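Local coordinates for shikimate 5-dehydrogenase (Mycobacterium fortuitum subsp. fortuitum DSM 46621, PDB 4XIJ), which probably catalyses the NADP+-dependent interconversion of 3-dehydroshikimate and shikimate, the fourth of seven steps leading to chorismate, at residues L81-Q86 / G106-D111; S96-V101 / A110-V115. All coordinates share one frame; numbering follows the deposited sequence. Where two conformers were deposited one is given.

Contact 1. Residues L81-Q86 / G106-D111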
ATOM      1  N   LEU A  81      -8.889  -6.958  -9.553  1.00 10.20           N
ATOM      2  CA  LEU A  81      -8.672  -6.178 -10.778  1.00 12.25           C
ATOM      3  C   LEU A  81      -9.377  -6.821 -11.986  1.00 13.61           C
ATOM      4  O   LEU A  81      -9.979  -6.128 -12.831  1.00 14.56           O
ATOM      5  CB  LEU A  81      -7.170  -6.066 -11.054  1.00 11.64           C
ATOM      6  CG  LEU A  81      -6.803  -5.203 -12.286  1.00 12.72           C
ATOM      7  CD1 LEU A  81      -7.269  -3.751 -12.073  1.00 15.06           C
ATOM      8  CD2 LEU A  81      -5.306  -5.268 -12.492  1.00 14.16           C
ATOM      9  N   GLU A  82      -9.286  -8.148 -12.081  1.00 15.66           N
ATOM     10  CA  GLU A  82      -9.937  -8.886 -13.168  1.00 18.57           C
ATOM     11  C   GLU A  82     -11.444  -8.859 -13.081  1.00 16.59           C
ATOM     12  O   GLU A  82     -12.127  -8.890 -14.096  1.00 18.77           O
ATOM     13  CB  GLU A  82      -9.477 -10.342 -13.185  1.00 22.46           C
ATOM     14  CG  GLU A  82      -8.048 -10.489 -13.548  1.00 26.47           C
ATOM     15  CD  GLU A  82      -7.836 -11.560 -14.600  1.00 32.17           C
ATOM     16  OE1 GLU A  82      -7.535 -11.228 -15.778  1.00 35.07           O
ATOM     17  OE2 GLU A  82      -7.984 -12.749 -14.244  1.00 33.41           O
ATOM     18  N   PHE A  83     -11.975  -8.811 -11.867  1.00 13.63           N
ATOM     19  CA  PHE A  83     -13.424  -8.892 -11.667  1.00 13.26           C
ATOM     20  C   PHE A  83     -14.105  -7.585 -12.094  1.00 12.15           C
ATOM     21  O   PHE A  83     -15.208  -7.592 -12.684  1.00 12.11           O
ATOM     22  CB  PHE A  83     -13.759  -9.192 -10.191  1.00 11.89           C
ATOM     23  CG  PHE A  83     -15.154  -8.829  -9.839  1.00 12.99           C
ATOM     24  CD1 PHE A  83     -16.225  -9.690 -10.142  1.00 13.35           C
ATOM     25  CD2 PHE A  83     -15.421  -7.620  -9.239  1.00 13.72           C
ATOM     26  CE1 PHE A  83     -17.542  -9.276  -9.908  1.00 14.01           C
ATOM     27  CE2 PHE A  83     -16.711  -7.224  -8.980  1.00 14.32           C
ATOM     28  CZ  PHE A  83     -17.785  -8.061  -9.293  1.00 14.86           C
ATOM     29  N   ALA A  84     -13.436  -6.453 -11.809  1.00 11.64           N
ATOM     30  CA  ALA A  84     -14.094  -5.141 -11.864  1.00 12.22           C
ATOM     31  C   ALA A  84     -14.449  -4.740 -13.300  1.00 12.50           C
ATOM     32  O   ALA A  84     -13.682  -4.981 -14.239  1.00 14.33           O
ATOM     33  CB  ALA A  84     -13.208  -4.079 -11.255  1.00 12.88           C
ATOM     34  N   ASP A  85     -15.603  -4.104 -13.482  1.00 12.19           N
ATOM     35  CA  ASP A  85     -15.875  -3.773 -14.873  0.57 12.46           C
ATOM     36  C   ASP A  85     -15.253  -2.398 -15.223  1.00 13.06           C
ATOM     37  O   ASP A  85     -15.172  -2.087 -16.393  1.00 16.87           O
ATOM     38  CB  ASP A  85     -17.376  -3.865 -15.172  0.57 11.30           C
ATOM     39  CG  ASP A  85     -18.212  -3.141 -14.145  0.57 12.02           C
ATOM     40  OD1 ASP A  85     -18.285  -3.646 -12.999  0.57 10.95           O
ATOM     41  OD2 ASP A  85     -18.788  -2.091 -14.512  0.57 11.99           O
ATOM     42  N   GLN A  86     -14.685  -1.689 -14.251  1.00 13.08           N
ATOM     43  CA  GLN A  86     -13.981  -0.447 -14.478  0.50 12.61           C
ATOM     44  C   GLN A  86     -12.722  -0.481 -13.616  1.00 12.92           C
ATOM     45  O   GLN A  86     -12.747  -1.074 -12.532  1.00 12.31           O
ATOM     46  CB  GLN A  86     -14.890   0.734 -14.129  0.50 12.17           C
ATOM     47  CG  GLN A  86     -16.217   0.693 -14.950  0.50 10.43           C
ATOM     48  CD  GLN A  86     -17.415   1.441 -14.305  0.50 11.31           C
ATOM     49  OE1 GLN A  86     -17.299   2.587 -13.928  0.50 12.10           O
ATOM     50  NE2 GLN A  86     -18.560   0.765 -14.197  0.50 11.66           N
ATOM     51  N   GLY A 106     -24.121   0.997 -10.982  1.00 15.54           N
ATOM     52  CA  GLY A 106     -24.146  -0.428 -10.710  1.00 15.32           C
ATOM     53  C   GLY A 106     -22.845  -1.181 -10.790  1.00 14.06           C
ATOM     54  O   GLY A 106     -22.696  -2.208 -10.131  1.00 15.76           O
ATOM     55  N   GLY A 107     -21.915  -0.682 -11.593  1.00 12.26           N
ATOM     56  CA  GLY A 107     -20.631  -1.335 -11.792  1.00 11.13           C
ATOM     57  C   GLY A 107     -19.743  -1.327 -10.580  1.00 10.88           C
ATOM     58  O   GLY A 107     -20.066  -0.688  -9.576  1.00 12.29           O
ATOM     59  N   TRP A 108     -18.651  -2.064 -10.652  1.00  9.73           N
ATOM     60  CA  TRP A 108     -17.633  -2.031  -9.607  1.00 10.39           C
ATOM     61  C   TRP A 108     -16.369  -1.487 -10.227  1.00  9.32           C
ATOM     62  O   TRP A 108     -15.935  -1.943 -11.299  1.00  9.34           O
ATOM     63  CB  TRP A 108     -17.359  -3.429  -9.042  1.00  8.93           C
ATOM     64  CG  TRP A 108     -18.396  -3.965  -8.127  1.00  8.87           C
ATOM     65  CD1 TRP A 108     -19.439  -4.815  -8.445  1.00 10.30           C
ATOM     66  CD2 TRP A 108     -18.500  -3.711  -6.716  1.00  8.53           C
ATOM     67  NE1 TRP A 108     -20.159  -5.120  -7.308  1.00 10.67           N
ATOM     68  CE2 TRP A 108     -19.613  -4.451  -6.239  1.00  9.82           C
ATOM     69  CE3 TRP A 108     -17.746  -2.951  -5.796  1.00  8.88           C
ATOM     70  CZ2 TRP A 108     -19.986  -4.457  -4.898  1.00 10.99           C
ATOM     71  CZ3 TRP A 108     -18.129  -2.949  -4.452  1.00 10.43           C
ATOM     72  CH2 TRP A 108     -19.247  -3.693  -4.022  1.00 12.35           C
ATOM     73  N   ARG A 109     -15.776  -0.506  -9.563  1.00  8.42           N
ATOM     74  CA  ARG A 109     -14.530   0.094 -10.020  1.00  8.47           C
ATOM     75  C   ARG A 109     -13.359  -0.359  -9.131  1.00  7.69           C
ATOM     76  O   ARG A 109     -13.392  -0.179  -7.897  1.00  9.06           O
ATOM     77  CB  ARG A 109     -14.651   1.628 -10.019  1.00  9.32           C
ATOM     78  CG  ARG A 109     -13.388   2.362 -10.561  1.00 10.81           C
ATOM     79  CD  ARG A 109     -13.597   3.914 -10.487  1.00 12.64           C
ATOM     80  NE  ARG A 109     -13.514   4.347  -9.088  1.00 15.93           N
ATOM     81  CZ  ARG A 109     -14.392   5.150  -8.474  1.00 20.57           C
ATOM     82  NH1 ARG A 109     -15.430   5.672  -9.129  1.00 24.09           N
ATOM     83  NH2 ARG A 109     -14.226   5.444  -7.185  1.00 22.13           N
ATOM     84  N   ALA A 110     -12.319  -0.911  -9.755  1.00  8.04           N
ATOM     85  CA  ALA A 110     -11.119  -1.315  -9.056  1.00  7.54           C
ATOM     86  C   ALA A 110     -10.111  -0.190  -8.924  1.00  7.44           C
ATOM     87  O   ALA A 110      -9.875   0.539  -9.882  1.00  9.03           O
ATOM     88  CB  ALA A 110     -10.433  -2.454  -9.775  1.00  9.30           C
ATOM     89  N   ASP A 111      -9.506  -0.060  -7.746  1.00  7.57           N
ATOM     90  CA  ASP A 111      -8.430   0.907  -7.585  1.00  7.39           C
ATOM     91  C   ASP A 111      -7.342   0.272  -6.742  1.00  7.32           C
ATOM     92  O   ASP A 111      -7.549  -0.797  -6.117  1.00  7.35           O
ATOM     93  CB  ASP A 111      -8.938   2.217  -6.944  1.00  8.07           C
ATOM     94  CG  ASP A 111      -7.945   3.384  -7.016  1.00  8.98           C
ATOM     95  OD1 ASP A 111      -6.958   3.359  -7.802  1.00  8.95           O
ATOM     96  OD2 ASP A 111      -8.193   4.379  -6.293  1.00 10.32           O
TER
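Gln-86 and Arg-109 form a short parallel bridge, CA to CA 4.5 Å, in which Gln-86 N donates to Trp-108 O at 3.2 Å and Gln-86 O accepts from Ala-110 N at 2.8 Å. The CA-H of Arg-109 also points at that Gln-86 oxygen. Just before the bridge, the carboxylate of Asp-85 extends the pairing; Asp-85 and Gln-86 were each modelled in two conformers, and what follows holds for the one given. CG of Asp-85 sits between the backbone N and the carbonyl carbon (chi1 48°), which brings OD1 to the N-H of Trp-108, a nearly straight bond of 2.9 Å on the syn side. OD2 of Asp-85 passes close to the bare CA of Gly-107.

On the helix side the contact is apolar. The CE2 edge of the Phe-83 ring meets CD1 of Trp-108 at 3.7 Å, the two planes inclined at 58°. CB of Ala-84 abuts CB of Ala-110 at 3.5 Å, and Leu-81 CD1 approaches the same methyl more loosely, at 4.1 Å. Helix 77-83 leads through Ala-84 and Asp-85 into strand 86-87, the outermost strand of the mixed sheet, beside strand 108-111. Helix 56-61 packs on Phe-83 and Trp-108 through Val-60, while the guanidinium of Arg-109 leaves the contact for Gln-259 on helix 246-261.

Contact 2. Residues S96-V101 / A110-V115. With SO4 (sulfate ion), chain E.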
ATOM      1  N   SER A  96      -2.761  -4.869  -9.946  1.00 10.00           N
ATOM      2  CA  SER A  96      -3.615  -5.504  -8.938  1.00  9.65           C
ATOM      3  C   SER A  96      -4.428  -4.397  -8.290  1.00  9.21           C
ATOM      4  O   SER A  96      -4.088  -3.229  -8.416  1.00  9.58           O
ATOM      5  CB  SER A  96      -2.776  -6.276  -7.869  1.00 10.74           C
ATOM      6  OG  SER A  96      -2.153  -5.339  -6.998  1.00 14.96           O
ATOM      7  N   ALA A  97      -5.490  -4.776  -7.578  1.00  9.21           N
ATOM      8  CA  ALA A  97      -6.381  -3.823  -6.918  1.00  8.57           C
ATOM      9  C   ALA A  97      -6.658  -4.206  -5.472  1.00  9.11           C
ATOM     10  O   ALA A  97      -7.005  -5.371  -5.184  1.00 10.54           O
ATOM     11  CB  ALA A  97      -7.729  -3.709  -7.684  1.00  8.55           C
ATOM     12  N   ASN A  98      -6.529  -3.241  -4.559  1.00  7.56           N
ATOM     13  CA  ASN A  98      -6.893  -3.522  -3.179  1.00  7.56           C
ATOM     14  C   ASN A  98      -8.228  -2.889  -2.778  1.00  7.09           C
ATOM     15  O   ASN A  98      -8.569  -2.879  -1.603  1.00  7.38           O
ATOM     16  CB  ASN A  98      -5.796  -3.035  -2.221  1.00  7.90           C
ATOM     17  CG  ASN A  98      -5.823  -1.513  -2.053  1.00  8.01           C
ATOM     18  OD1 ASN A  98      -6.238  -0.810  -2.963  1.00  8.45           O
ATOM     19  ND2 ASN A  98      -5.427  -1.007  -0.893  1.00  9.92           N
ATOM     20  N   THR A  99      -8.966  -2.372  -3.759  1.00  7.70           N
ATOM     21  CA  THR A  99     -10.175  -1.594  -3.502  1.00  7.98           C
ATOM     22  C   THR A  99     -11.171  -1.828  -4.605  1.00  7.34           C
ATOM     23  O   THR A  99     -10.806  -1.802  -5.791  1.00  8.96           O
ATOM     24  CB  THR A  99      -9.896  -0.075  -3.443  1.00  7.85           C
ATOM     25  OG1 THR A  99      -8.843   0.200  -2.500  1.00  8.13           O
ATOM     26  CG2 THR A  99     -11.163   0.730  -2.993  1.00 10.31           C
ATOM     27  N   LEU A 100     -12.422  -2.069  -4.209  1.00  7.58           N
ATOM     28  CA  LEU A 100     -13.534  -2.167  -5.177  1.00  7.34           C
ATOM     29  C   LEU A 100     -14.606  -1.214  -4.726  1.00  8.13           C
ATOM     30  O   LEU A 100     -15.027  -1.277  -3.572  1.00  9.29           O
ATOM     31  CB  LEU A 100     -14.071  -3.597  -5.263  1.00  8.54           C
ATOM     32  CG  LEU A 100     -13.133  -4.611  -5.929  1.00  8.66           C
ATOM     33  CD1 LEU A 100     -13.611  -6.044  -5.640  1.00 10.45           C
ATOM     34  CD2 LEU A 100     -13.047  -4.311  -7.425  1.00  9.68           C
ATOM     35  N   VAL A 101     -14.985  -0.295  -5.611  1.00  8.86           N
ATOM     36  CA  VAL A 101     -15.973   0.716  -5.234  1.00 10.97           C
ATOM     37  C   VAL A 101     -17.221   0.572  -6.090  1.00 10.61           C
ATOM     38  O   VAL A 101     -17.123   0.508  -7.314  1.00 11.24           O
ATOM     39  CB  VAL A 101     -15.442   2.160  -5.393  1.00 12.67           C
ATOM     40  CG1 VAL A 101     -16.523   3.202  -4.869  1.00 13.05           C
ATOM     41  CG2 VAL A 101     -14.146   2.301  -4.622  1.00 14.06           C
ATOM     42  N   ALA A 110     -12.319  -0.911  -9.755  1.00  8.04           N
ATOM     43  CA  ALA A 110     -11.119  -1.315  -9.056  1.00  7.54           C
ATOM     44  C   ALA A 110     -10.111  -0.190  -8.924  1.00  7.44           C
ATOM     45  O   ALA A 110      -9.875   0.539  -9.882  1.00  9.03           O
ATOM     46  CB  ALA A 110     -10.433  -2.454  -9.775  1.00  9.30           C
ATOM     47  N   ASP A 111      -9.506  -0.060  -7.746  1.00  7.57           N
ATOM     48  CA  ASP A 111      -8.430   0.907  -7.585  1.00  7.39           C
ATOM     49  C   ASP A 111      -7.342   0.272  -6.742  1.00  7.32           C
ATOM     50  O   ASP A 111      -7.549  -0.797  -6.117  1.00  7.35           O
ATOM     51  CB  ASP A 111      -8.938   2.217  -6.944  1.00  8.07           C
ATOM     52  CG  ASP A 111      -7.945   3.384  -7.016  1.00  8.98           C
ATOM     53  OD1 ASP A 111      -6.958   3.359  -7.802  1.00  8.95           O
ATOM     54  OD2 ASP A 111      -8.193   4.379  -6.293  1.00 10.32           O
ATOM     55  N   ASN A 112      -6.183   0.909  -6.735  1.00  9.03           N
ATOM     56  CA  ASN A 112      -5.108   0.453  -5.868  1.00  8.77           C
ATOM     57  C   ASN A 112      -4.665   1.577  -4.942  1.00  8.74           C
ATOM     58  O   ASN A 112      -3.962   2.481  -5.371  1.00 11.33           O
ATOM     59  CB  ASN A 112      -3.923  -0.081  -6.707  1.00 10.54           C
ATOM     60  CG  ASN A 112      -2.917  -0.784  -5.832  1.00 11.92           C
ATOM     61  OD1 ASN A 112      -2.417  -0.166  -4.867  1.00 14.14           O
ATOM     62  ND2 ASN A 112      -2.632  -2.083  -6.108  1.00 11.66           N
ATOM     63  N   THR A 113      -5.108   1.547  -3.680  1.00  7.30           N
ATOM     64  CA  THR A 113      -4.705   2.602  -2.780  1.00  7.09           C
ATOM     65  C   THR A 113      -3.447   2.244  -1.985  1.00  8.31           C
ATOM     66  O   THR A 113      -2.981   3.055  -1.196  1.00  9.12           O
ATOM     67  CB  THR A 113      -5.823   2.991  -1.800  1.00  8.27           C
ATOM     68  OG1 THR A 113      -6.005   1.930  -0.833  1.00  9.30           O
ATOM     69  CG2 THR A 113      -7.118   3.314  -2.563  1.00  8.05           C
ATOM     70  N   ASP A 114      -2.849   1.062  -2.241  1.00  8.25           N
ATOM     71  CA  ASP A 114      -1.502   0.786  -1.714  1.00  7.13           C
ATOM     72  C   ASP A 114      -0.540   1.852  -2.278  1.00  7.23           C
ATOM     73  O   ASP A 114       0.437   2.230  -1.605  1.00  8.51           O
ATOM     74  CB  ASP A 114      -1.040  -0.644  -2.051  1.00  9.40           C
ATOM     75  CG  ASP A 114      -1.882  -1.683  -1.374  1.00 11.95           C
ATOM     76  OD1 ASP A 114      -2.188  -1.513  -0.190  1.00 12.48           O
ATOM     77  OD2 ASP A 114      -2.248  -2.681  -2.001  1.00 13.92           O
ATOM     78  N   VAL A 115      -0.818   2.345  -3.493  1.00  8.02           N
ATOM     79  CA  VAL A 115      -0.027   3.430  -4.045  1.00  8.97           C
ATOM     80  C   VAL A 115      -0.082   4.679  -3.128  1.00  8.75           C
ATOM     81  O   VAL A 115       0.957   5.320  -2.835  1.00  8.19           O
ATOM     82  CB  VAL A 115      -0.498   3.758  -5.470  1.00 11.92           C
ATOM     83  CG1 VAL A 115       0.122   5.021  -5.926  1.00 13.81           C
ATOM     84  CG2 VAL A 115      -0.129   2.579  -6.410  1.00 14.35           C
TER
HETATM   85  S   SO4 E 304      -3.896  -4.136   1.883  0.55 20.15           S
HETATM   86  O1  SO4 E 304      -3.138  -3.490   2.988  0.55 22.24           O
HETATM   87  O2  SO4 E 304      -3.277  -5.484   1.686  0.55 17.29           O
HETATM   88  O3  SO4 E 304      -5.341  -4.309   2.211  0.55 21.55           O
HETATM   89  O4  SO4 E 304      -3.895  -3.165   0.781  0.55 17.50           O
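Asn-98, with Lys-77 and Thr-73, hydrogen-bonds a sulfate, probably from the crystallisation liquor, and Asp-114 lies beside it; the setting is consistent with the substrate pocket of shikimate dehydrogenases. The contact starts in the hairpin of strands 99-102 and 108-111. There Thr-99 and Asp-111 are an antiparallel hydrogen-bonded pair, with Asp-111 N giving to Thr-99 O at 2.9 Å, and Leu-100 and Ala-110 form the adjoining non-hydrogen-bonded pair. Past the Thr-99/Asp-111 pair, toward Asn-98 and Asn-112, the strands part; Asp-111 O takes weak bonds from Thr-99 N within the pair and from Asn-98 N.

Side chains take over at this point. CG of Asn-98 lies between its backbone N and carbonyl carbon (chi1 76°), which turns the amide to Thr-113; the two side chains cross at about a right angle and bond twice: OD1 accepts from Thr-113 N at 2.7 Å, and ND2 donates in its amide plane to Thr-113 OG1 at 3.0 Å. The hydroxyl of Thr-99 also donates to Asn-98 OD1, at 2.8 Å, arriving from the face opposite to Thr-113 N. A further bond runs from Asn-98 ND2 to sulfate O4 at 3.1 Å. Asn-112 ND2 bonds Ser-96 O at 3.0 Å, straight at the hydrogen (172°) and in its own amide plane but from above the carbonyl plane, while its OD1 caps helix 114-122 by accepting from Val-115 N.

Thr-99 OG1 is held in turn by Gln-256, Thr-113 OG1 by Gln-252 O, and Asp-114 OD2 by a salt bridge to Lys-77. Two donors on its oxygen and two acceptors for its nitrogen fix which way round the buried Asn-98 amide lies, and turn one N-H to the sulfate.

In the fold
Contacts 1 and 2 share Ala-110 and Asp-111 and use the two sides of strand 108-111: strand 86-87 runs along one, strand 99-102 along the other. Their centres are 10 Å apart. Arg-109 O and Val-101 N, at 2.8 Å, probably continue the hairpin pairing between them, and Leu-81 CD2 packs on Ser-96 N at 3.6 Å. The centre of contact 1 lies about 19 Å from that of the chain, at the sheet edge, whereas contact 2 lies about 9 Å from it and holds the sulfate. Strand 108-111 therefore leads from the partly buried border of the sheet inward to the presumed substrate pocket.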